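Local coordinates for protein putative acyl-CoA dehydrogenase (Burkholderia xenovorans, PDB 5JSC) that is a putative acyl-CoA dehydrogenase, a flavoprotein of that family that binds flavin-adenine dinucleotide, at residues C[39-44]-C[95-100]; C[70-75]-C[88-93]; C[264-269]-C[316-321]. All blocks are in the same frame, centred on the assembly; numbering follows the deposited sequence.

Interaction 1: residues C[39-44]-C[95-100]; sequences AWCRAN and RETLAK. With EDO (1,2-ethanediol), chain O.
In the helical N-terminal domain, helix 28-44 packs against helix 88-101 through Trp40 and Cys41 on one side and Thr97 and Leu98 on the other. One methyl of Leu98 does most of the work. CD2 lies 3.7 Å from SG of Cys41 and 3.8 Å from CZ3 of the Trp40 ring, both on the same side of the methyl. The methyl meets that ring obliquely. Trp40 has CG anti to its backbone N (chi1 -176°), and this carries the six-membered part of the indole to Leu98. SG of Cys41 also touches CG2 of Thr97 at 4.2 Å.

This is helix-helix packing within the N-terminal domain of the acyl-CoA dehydrogenase fold. The short axes run nearly parallel, at 25°, and come within 9.9 Å. Helix 103-122 covers Leu98 through Ala105 and Leu109. The hydroxyl of Thr97 bonds back to Leu93 O in its own helix.

On the other helix, Asn44 ND2 donates to Trp40 O at 3.0 Å and also lies over one face of the Trp40 ring, toward its rim. The Glu96 carboxylate accepts from both hydroxyls of 1,2-ethanediol, probably from the crystallisation liquor, with O1 at 2.8 Å from OE1. It also pairs with Arg274 and Tyr319.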
loop_
_atom_site.group_PDB
_atom_site.type_symbol
_atom_site.label_atom_id
_atom_site.label_comp_id
_atom_site.label_asym_id
_atom_site.label_seq_id
_atom_site.Cartn_x
_atom_site.Cartn_y
_atom_site.Cartn_z
ATOM N N ALA C 39 -7.206 -34.564 -10.545
ATOM C CA ALA C 39 -7.197 -35.503 -11.659
ATOM C C ALA C 39 -8.393 -35.282 -12.578
ATOM O O ALA C 39 -8.269 -35.382 -13.807
ATOM C CB ALA C 39 -7.184 -36.941 -11.137
ATOM N N TRP C 40 -9.566 -34.991 -12.002
ATOM C CA TRP C 40 -10.729 -34.695 -12.830
ATOM C C TRP C 40 -10.468 -33.476 -13.708
ATOM O O TRP C 40 -10.776 -33.481 -14.906
ATOM C CB TRP C 40 -11.977 -34.487 -11.953
ATOM C CG TRP C 40 -13.235 -34.268 -12.780
ATOM C CD1 TRP C 40 -14.125 -35.224 -13.190
ATOM C CD2 TRP C 40 -13.705 -33.026 -13.330
ATOM N NE1 TRP C 40 -15.121 -34.652 -13.951
ATOM C CE2 TRP C 40 -14.886 -33.305 -14.052
ATOM C CE3 TRP C 40 -13.246 -31.708 -13.277
ATOM C CZ2 TRP C 40 -15.608 -32.316 -14.717
ATOM C CZ3 TRP C 40 -13.962 -30.722 -13.941
ATOM C CH2 TRP C 40 -15.132 -31.034 -14.652
ATOM N N CYS C 41 -9.867 -32.432 -13.134
ATOM C CA CYS C 41 -9.553 -31.233 -13.908
ATOM C C CYS C 41 -8.583 -31.527 -15.046
ATOM O O CYS C 41 -8.769 -31.039 -16.168
ATOM C CB CYS C 41 -8.967 -30.164 -12.993
ATOM S SG CYS C 41 -10.167 -29.423 -11.896
ATOM N N ARG C 42 -7.528 -32.298 -14.771
ATOM C CA ARG C 42 -6.527 -32.570 -15.800
ATOM C C ARG C 42 -7.109 -33.369 -16.951
ATOM O O ARG C 42 -6.661 -33.229 -18.094
ATOM C CB ARG C 42 -5.332 -33.307 -15.197
ATOM C CG ARG C 42 -4.405 -32.400 -14.417
ATOM C CD ARG C 42 -3.318 -33.166 -13.688
ATOM N NE ARG C 42 -2.406 -32.246 -13.015
ATOM C CZ ARG C 42 -1.662 -32.549 -11.955
ATOM N NH1 ARG C 42 -0.868 -31.626 -11.423
ATOM N NH2 ARG C 42 -1.720 -33.757 -11.415
ATOM N N ALA C 43 -8.107 -34.201 -16.677
ATOM C CA ALA C 43 -8.678 -35.054 -17.706
ATOM C C ALA C 43 -9.861 -34.428 -18.430
ATOM O O ALA C 43 -10.158 -34.838 -19.558
ATOM C CB ALA C 43 -9.115 -36.385 -17.097
ATOM N N ASN C 44 -10.541 -33.453 -17.821
ATOM C CA ASN C 44 -11.792 -32.943 -18.364
ATOM C C ASN C 44 -11.774 -31.468 -18.739
ATOM O O ASN C 44 -12.704 -31.013 -19.417
ATOM C CB ASN C 44 -12.936 -33.179 -17.367
ATOM C CG ASN C 44 -13.314 -34.630 -17.267
ATOM O OD1 ASN C 44 -14.044 -35.145 -18.113
ATOM N ND2 ASN C 44 -12.817 -35.309 -16.236
ATOM N N ARG C 95 -13.632 -25.743 -5.063
ATOM C CA ARG C 95 -13.595 -24.463 -5.770
ATOM C C ARG C 95 -12.164 -24.005 -6.021
ATOM O O ARG C 95 -11.847 -23.496 -7.107
ATOM C CB ARG C 95 -14.360 -23.394 -4.990
ATOM C CG ARG C 95 -15.865 -23.512 -5.089
ATOM C CD ARG C 95 -16.526 -22.165 -4.764
ATOM N NE ARG C 95 -16.361 -21.188 -5.848
ATOM C CZ ARG C 95 -16.959 -20.000 -5.880
ATOM N NH1 ARG C 95 -17.760 -19.627 -4.883
ATOM N NH2 ARG C 95 -16.769 -19.187 -6.916
ATOM N N GLU C 96 -11.285 -24.162 -5.029
ATOM C CA GLU C 96 -9.890 -23.769 -5.226
ATOM C C GLU C 96 -9.277 -24.498 -6.416
ATOM O O GLU C 96 -8.664 -23.875 -7.294
ATOM C CB GLU C 96 -9.073 -24.033 -3.961
ATOM C CG GLU C 96 -7.639 -23.600 -4.132
ATOM C CD GLU C 96 -6.722 -24.061 -3.026
ATOM O OE1 GLU C 96 -7.179 -24.269 -1.886
ATOM O OE2 GLU C 96 -5.510 -24.205 -3.298
ATOM N N THR C 97 -9.446 -25.823 -6.474
ATOM C CA THR C 97 -8.843 -26.592 -7.559
ATOM C C THR C 97 -9.504 -26.280 -8.892
ATOM O O THR C 97 -8.819 -26.101 -9.904
ATOM C CB THR C 97 -8.935 -28.083 -7.253
ATOM O OG1 THR C 97 -8.379 -28.322 -5.958
ATOM C CG2 THR C 97 -8.167 -28.911 -8.294
ATOM N N LEU C 98 -10.833 -26.204 -8.918
ATOM C CA LEU C 98 -11.513 -25.881 -10.169
ATOM C C LEU C 98 -11.094 -24.511 -10.682
ATOM O O LEU C 98 -10.736 -24.363 -11.856
ATOM C CB LEU C 98 -13.026 -25.947 -9.981
ATOM C CG LEU C 98 -13.612 -27.355 -9.877
ATOM C CD1 LEU C 98 -15.040 -27.274 -9.345
ATOM C CD2 LEU C 98 -13.568 -28.075 -11.218
ATOM N N ALA C 99 -11.101 -23.501 -9.805
ATOM C CA ALA C 99 -10.729 -22.150 -10.227
ATOM C C ALA C 99 -9.298 -22.104 -10.745
ATOM O O ALA C 99 -8.992 -21.356 -11.686
ATOM C CB ALA C 99 -10.897 -21.172 -9.066
ATOM N N LYS C 100 -8.404 -22.902 -10.146
ATOM C CA LYS C 100 -7.018 -22.950 -10.594
ATOM C C LYS C 100 -6.901 -23.410 -12.045
ATOM O O LYS C 100 -5.898 -23.112 -12.704
ATOM C CB LYS C 100 -6.219 -23.875 -9.664
ATOM C CG LYS C 100 -4.718 -23.903 -9.921
ATOM C CD LYS C 100 -3.969 -24.594 -8.791
ATOM C CE LYS C 100 -4.364 -26.049 -8.659
ATOM N NZ LYS C 100 -3.610 -26.725 -7.558
HETATM C C1 EDO O . -4.676 -25.322 0.381
HETATM O O1 EDO O . -4.839 -24.138 -0.397
HETATM C C2 EDO O . -4.909 -26.547 -0.489
HETATM O O2 EDO O . -4.279 -26.367 -1.759
#

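Interaction 2: residues C[70-75]-C[88-93]; sequences LKYGVG and TRAVCL. With SO4 (sulfate ion), chain Q.
Tyr72 and Gly73 meet Ala90 and Val91 where the loop after helix 53-66 passes the first turns of helix 88-101. Both segments belong to the helical N-terminal domain of the acyl-CoA dehydrogenase fold. The loop has helical backbone angles at 70-72 but lacks regular helix bonds.

The cross-contact is apolar packing. CD1 of Tyr72 rests 3.6 Å from CB of Ala90, and the methyl approaches the ring obliquely. CE1 of the Tyr72 ring is farther from CB of Ala90, at 4.2 Å. Tyr72 has CG anti to its carbonyl carbon (chi1 -69°), which brings the ring to Ala90. CG2 of Val91 sits 3.4 Å from O of Tyr72 and 4.0 Å from CA of Gly73. This methyl therefore packs against main-chain atoms of Tyr72 and Gly73. CB of Tyr72 lies 4.2 Å from CG2 of Val91, so side chains meet here as well. The Tyr72 ring also stacks with His82 and touches Leu33 of helix 28-44.

Helix 88-101 is bonded regularly here, with Cys92 N donating to Thr88 O and Leu93 N to Arg89 O.

Charged groups gather at Arg89, whose side chain bends at chi3. Its NE pairs with Asp326, and NH1 also donates to Phe25 O. A sulfate ion, probably from the crystallisation liquor, lies at the edge of the guanidinium with its sulfur in plane. Gln327 NE2 also bonds this sulfate. Arg89 holds two of its oxygens: NH1 donates to O4 at 2.8 Å (168°), and NH2 to O2 at 2.9 Å (171°).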
loop_
_atom_site.group_PDB
_atom_site.type_symbol
_atom_site.label_atom_id
_atom_site.label_comp_id
_atom_site.label_asym_id
_atom_site.label_seq_id
_atom_site.Cartn_x
_atom_site.Cartn_y
_atom_site.Cartn_z
ATOM N N LEU C 70 -20.667 -32.627 -7.029
ATOM C CA LEU C 70 -21.699 -31.718 -6.544
ATOM C C LEU C 70 -22.334 -32.178 -5.236
ATOM O O LEU C 70 -23.101 -31.419 -4.633
ATOM C CB LEU C 70 -22.784 -31.539 -7.611
ATOM C CG LEU C 70 -22.274 -31.044 -8.972
ATOM C CD1 LEU C 70 -23.441 -30.874 -9.941
ATOM C CD2 LEU C 70 -21.478 -29.733 -8.853
ATOM N N LYS C 71 -22.023 -33.386 -4.774
ATOM C CA LYS C 71 -22.586 -33.867 -3.519
ATOM C C LYS C 71 -22.063 -33.091 -2.318
ATOM O O LYS C 71 -22.732 -33.055 -1.280
ATOM C CB LYS C 71 -22.272 -35.353 -3.340
ATOM C CG LYS C 71 -22.816 -36.235 -4.467
ATOM C CD LYS C 71 -22.500 -37.720 -4.252
ATOM C CE LYS C 71 -23.029 -38.250 -2.926
ATOM N NZ LYS C 71 -22.767 -39.714 -2.778
ATOM N N TYR C 72 -20.885 -32.476 -2.428
ATOM C CA TYR C 72 -20.281 -31.827 -1.267
ATOM C C TYR C 72 -20.964 -30.519 -0.902
ATOM O O TYR C 72 -20.867 -30.090 0.250
ATOM C CB TYR C 72 -18.784 -31.598 -1.513
ATOM C CG TYR C 72 -18.047 -32.908 -1.530
ATOM C CD1 TYR C 72 -17.622 -33.491 -0.340
ATOM C CD2 TYR C 72 -17.816 -33.592 -2.722
ATOM C CE1 TYR C 72 -16.964 -34.704 -0.333
ATOM C CE2 TYR C 72 -17.168 -34.821 -2.721
ATOM C CZ TYR C 72 -16.744 -35.362 -1.523
ATOM O OH TYR C 72 -16.097 -36.573 -1.509
ATOM N N GLY C 73 -21.666 -29.887 -1.843
ATOM C CA GLY C 73 -22.331 -28.632 -1.571
ATOM C C GLY C 73 -23.755 -28.759 -1.096
ATOM O O GLY C 73 -24.408 -27.736 -0.872
ATOM N N VAL C 74 -24.242 -29.988 -0.927
ATOM C CA VAL C 74 -25.615 -30.283 -0.520
ATOM C C VAL C 74 -25.575 -30.934 0.853
ATOM O O VAL C 74 -24.770 -31.840 1.089
ATOM C CB VAL C 74 -26.307 -31.204 -1.542
ATOM C CG1 VAL C 74 -27.604 -31.755 -0.991
ATOM C CG2 VAL C 74 -26.535 -30.448 -2.852
ATOM N N GLY C 75 -26.438 -30.485 1.761
ATOM C CA GLY C 75 -26.514 -31.066 3.093
ATOM C C GLY C 75 -27.618 -32.102 3.203
ATOM O O GLY C 75 -28.784 -31.819 2.925
ATOM N N THR C 88 -17.205 -27.808 4.695
ATOM C CA THR C 88 -16.710 -26.545 4.155
ATOM C C THR C 88 -15.316 -26.705 3.577
ATOM O O THR C 88 -14.997 -26.124 2.535
ATOM C CB THR C 88 -16.686 -25.463 5.245
ATOM O OG1 THR C 88 -17.831 -25.602 6.093
ATOM C CG2 THR C 88 -16.704 -24.081 4.613
ATOM N N ARG C 89 -14.465 -27.481 4.245
ATOM C CA ARG C 89 -13.122 -27.703 3.720
ATOM C C ARG C 89 -13.174 -28.379 2.355
ATOM O O ARG C 89 -12.408 -28.030 1.444
ATOM C CB ARG C 89 -12.306 -28.535 4.708
ATOM C CG ARG C 89 -11.939 -27.751 5.973
ATOM C CD ARG C 89 -11.416 -28.644 7.088
ATOM N NE ARG C 89 -12.500 -29.409 7.690
ATOM C CZ ARG C 89 -12.334 -30.309 8.649
ATOM N NH1 ARG C 89 -11.116 -30.569 9.108
ATOM N NH2 ARG C 89 -13.385 -30.953 9.149
ATOM N N ALA C 90 -14.075 -29.349 2.192
ATOM C CA ALA C 90 -14.213 -30.012 0.901
ATOM C C ALA C 90 -14.701 -29.048 -0.173
ATOM O O ALA C 90 -14.129 -28.992 -1.270
ATOM C CB ALA C 90 -15.152 -31.210 1.026
ATOM N N VAL C 91 -15.761 -28.278 0.116
ATOM C CA VAL C 91 -16.263 -27.328 -0.880
ATOM C C VAL C 91 -15.170 -26.340 -1.276
ATOM O O VAL C 91 -15.004 -26.009 -2.461
ATOM C CB VAL C 91 -17.515 -26.598 -0.359
ATOM C CG1 VAL C 91 -17.906 -25.478 -1.329
ATOM C CG2 VAL C 91 -18.672 -27.580 -0.196
ATOM N N CYS C 92 -14.388 -25.882 -0.296
ATOM C CA CYS C 92 -13.307 -24.946 -0.587
ATOM C C CYS C 92 -12.224 -25.585 -1.454
ATOM O O CYS C 92 -11.746 -24.965 -2.412
ATOM C CB CYS C 92 -12.722 -24.410 0.718
ATOM S SG CYS C 92 -13.804 -23.198 1.510
ATOM N N LEU C 93 -11.814 -26.817 -1.136
ATOM C CA LEU C 93 -10.813 -27.476 -1.971
ATOM C C LEU C 93 -11.325 -27.680 -3.393
ATOM O O LEU C 93 -10.553 -27.589 -4.359
ATOM C CB LEU C 93 -10.404 -28.816 -1.348
ATOM C CG LEU C 93 -9.500 -28.725 -0.115
ATOM C CD1 LEU C 93 -9.418 -30.088 0.590
ATOM C CD2 LEU C 93 -8.118 -28.248 -0.508
HETATM S S SO4 Q . -12.190 -32.633 12.058
HETATM O O1 SO4 Q . -11.890 -33.717 12.988
HETATM O O2 SO4 Q . -13.211 -33.076 11.110
HETATM O O3 SO4 Q . -12.692 -31.480 12.797
HETATM O O4 SO4 Q . -10.976 -32.254 11.339
#

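Interaction 3: residues C[264-269]-C[316-321]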
loop_
_atom_site.group_PDB
_atom_site.type_symbol
_atom_site.label_atom_id
_atom_site.label_comp_id
_atom_site.label_asym_id
_atom_site.label_seq_id
_atom_site.Cartn_x
_atom_site.Cartn_y
_atom_site.Cartn_z
ATOM N N SER C 264 -16.023 -20.176 0.389
ATOM C CA SER C 264 -15.759 -20.808 -0.897
ATOM C C SER C 264 -15.390 -19.789 -1.973
ATOM O O SER C 264 -14.635 -20.130 -2.886
ATOM C CB SER C 264 -16.967 -21.660 -1.327
ATOM O OG SER C 264 -17.950 -20.904 -2.022
ATOM N N VAL C 265 -15.902 -18.548 -1.892
ATOM C CA VAL C 265 -15.444 -17.500 -2.809
ATOM C C VAL C 265 -13.990 -17.173 -2.533
ATOM O O VAL C 265 -13.203 -16.934 -3.459
ATOM C CB VAL C 265 -16.309 -16.228 -2.687
ATOM C CG1 VAL C 265 -15.758 -15.092 -3.579
ATOM C CG2 VAL C 265 -17.741 -16.527 -3.056
ATOM N N ALA C 266 -13.620 -17.129 -1.253
ATOM C CA ALA C 266 -12.217 -16.968 -0.896
ATOM C C ALA C 266 -11.375 -18.087 -1.484
ATOM O O ALA C 266 -10.275 -17.842 -1.993
ATOM C CB ALA C 266 -12.069 -16.917 0.622
ATOM N N ALA C 267 -11.886 -19.321 -1.438
ATOM C CA ALA C 267 -11.144 -20.450 -1.991
ATOM C C ALA C 267 -10.987 -20.331 -3.505
ATOM O O ALA C 267 -9.915 -20.628 -4.049
ATOM C CB ALA C 267 -11.839 -21.759 -1.612
ATOM N N ALA C 268 -12.039 -19.900 -4.206
ATOM C CA ALA C 268 -11.910 -19.701 -5.650
ATOM C C ALA C 268 -10.877 -18.626 -5.958
ATOM O O ALA C 268 -10.045 -18.797 -6.859
ATOM C CB ALA C 268 -13.259 -19.338 -6.273
ATOM N N SER C 269 -10.907 -17.518 -5.212
ATOM C CA SER C 269 -9.908 -16.463 -5.380
ATOM C C SER C 269 -8.504 -17.024 -5.235
ATOM O O SER C 269 -7.605 -16.725 -6.034
ATOM C CB SER C 269 -10.125 -15.365 -4.335
ATOM O OG SER C 269 -11.402 -14.772 -4.442
ATOM N N LEU C 316 -4.284 -19.836 4.487
ATOM C CA LEU C 316 -4.463 -20.044 5.921
ATOM C C LEU C 316 -5.789 -19.465 6.400
ATOM O O LEU C 316 -6.503 -20.106 7.183
ATOM C CB LEU C 316 -3.287 -19.439 6.688
ATOM C CG LEU C 316 -1.992 -20.272 6.572
ATOM C CD1 LEU C 316 -0.742 -19.436 6.899
ATOM C CD2 LEU C 316 -2.071 -21.513 7.479
ATOM N N LEU C 317 -6.150 -18.262 5.927
ATOM C CA LEU C 317 -7.438 -17.682 6.313
ATOM C C LEU C 317 -8.615 -18.487 5.769
ATOM O O LEU C 317 -9.622 -18.664 6.473
ATOM C CB LEU C 317 -7.524 -16.234 5.844
ATOM C CG LEU C 317 -6.624 -15.251 6.584
ATOM C CD1 LEU C 317 -6.566 -13.952 5.786
ATOM C CD2 LEU C 317 -7.153 -14.979 7.976
ATOM N N VAL C 318 -8.521 -18.962 4.520
ATOM C CA VAL C 318 -9.590 -19.776 3.940
ATOM C C VAL C 318 -9.828 -21.014 4.786
ATOM O O VAL C 318 -10.961 -21.306 5.193
ATOM C CB VAL C 318 -9.249 -20.171 2.490
ATOM C CG1 VAL C 318 -10.206 -21.260 1.991
ATOM C CG2 VAL C 318 -9.296 -18.958 1.581
ATOM N N TYR C 319 -8.764 -21.766 5.062
ATOM C CA TYR C 319 -8.965 -23.058 5.700
ATOM C C TYR C 319 -9.073 -22.952 7.214
ATOM O O TYR C 319 -9.663 -23.843 7.827
ATOM C CB TYR C 319 -7.881 -24.034 5.214
ATOM C CG TYR C 319 -8.172 -24.309 3.752
ATOM C CD1 TYR C 319 -9.263 -25.098 3.387
ATOM C CD2 TYR C 319 -7.429 -23.711 2.732
ATOM C CE1 TYR C 319 -9.586 -25.313 2.051
ATOM C CE2 TYR C 319 -7.751 -23.919 1.396
ATOM C CZ TYR C 319 -8.834 -24.723 1.059
ATOM O OH TYR C 319 -9.181 -24.937 -0.254
ATOM N N ARG C 320 -8.620 -21.851 7.825
ATOM C CA ARG C 320 -9.021 -21.583 9.203
ATOM C C ARG C 320 -10.531 -21.422 9.289
ATOM O O ARG C 320 -11.184 -22.031 10.140
ATOM C CB ARG C 320 -8.313 -20.332 9.745
ATOM C CG ARG C 320 -8.622 -19.996 11.216
ATOM C CD ARG C 320 -9.918 -19.187 11.406
ATOM N NE ARG C 320 -9.839 -17.865 10.781
ATOM C CZ ARG C 320 -9.432 -16.767 11.413
ATOM N NH1 ARG C 320 -9.080 -16.816 12.690
ATOM N NH2 ARG C 320 -9.376 -15.610 10.763
ATOM N N ALA C 321 -11.103 -20.600 8.405
ATOM C CA ALA C 321 -12.550 -20.398 8.422
ATOM C C ALA C 321 -13.298 -21.686 8.105
ATOM O O ALA C 321 -14.306 -22.001 8.754
ATOM C CB ALA C 321 -12.947 -19.296 7.436
#
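Val318 points its two methyls at two consecutive alanines of the facing helix. CG2 lies 3.6 Å from CB of Ala266, and CG1 lies 4.0 Å from CB of Ala267. The fork is set by chi1 (168°): CG1 stands anti to the backbone N, and CG2 stands beside it. Val318 and Ala266 both leave their backbones toward the other helix.

CG1 has a second surface to rest on. It sits 3.6 Å above the ring plane of Tyr319, over the ring centre, within its own helix. The phenol then extends toward helix 250-286, where OH comes 4.4 Å from CB of Ala267. That hydroxyl is hydrogen-bonded to Glu96 of helix 88-101.

These are two long helices, 250-286 and 298-325, of the C-terminal helical domain of the acyl-CoA dehydrogenase fold. Their short axes approach to 9.3 Å and run nearly antiparallel, at 151°. On the far side of helix 298-325, Arg320 forms a salt bridge with Asp312 of the second subunit.

Within 264-269, Val265 O takes two donors, Ser269 N at 2.9 Å and Ser269 OG at 3.0 Å. They reach it from opposite faces of its carbonyl plane. The serine hydroxyl is thus satisfied inside its own helix. The contact between the side chains is essentially methyl packing, with the Tyr319 hydroxyl at its border, and the small alanines probably leave room for the branched valine.

Overall arrangement
Interactions 1 and 2 share helix 88-101, with centres 14 Å apart, and 88-93 runs into 95-100 after one residue. Each uses a different part of that helix: its start meets the 70-75 loop, and its later turns meet helix 28-44. Interaction 3 lies in the C-terminal domain, 16 Å from interaction 1 and 13 Å from interaction 2 (centres). It touches both. Glu96 OE1 lies 2.7 Å from Tyr319 OH, and Arg95 NH1 lies 3.1 Å from Ser264 OG, both probable hydrogen bonds. CB of Ala267 packs 3.3 Å from Cys92 O. Helix 88-101 therefore joins the N- and C-terminal helical domains. The residues of interactions 1 and 2 are not among those lining the FAD pockets.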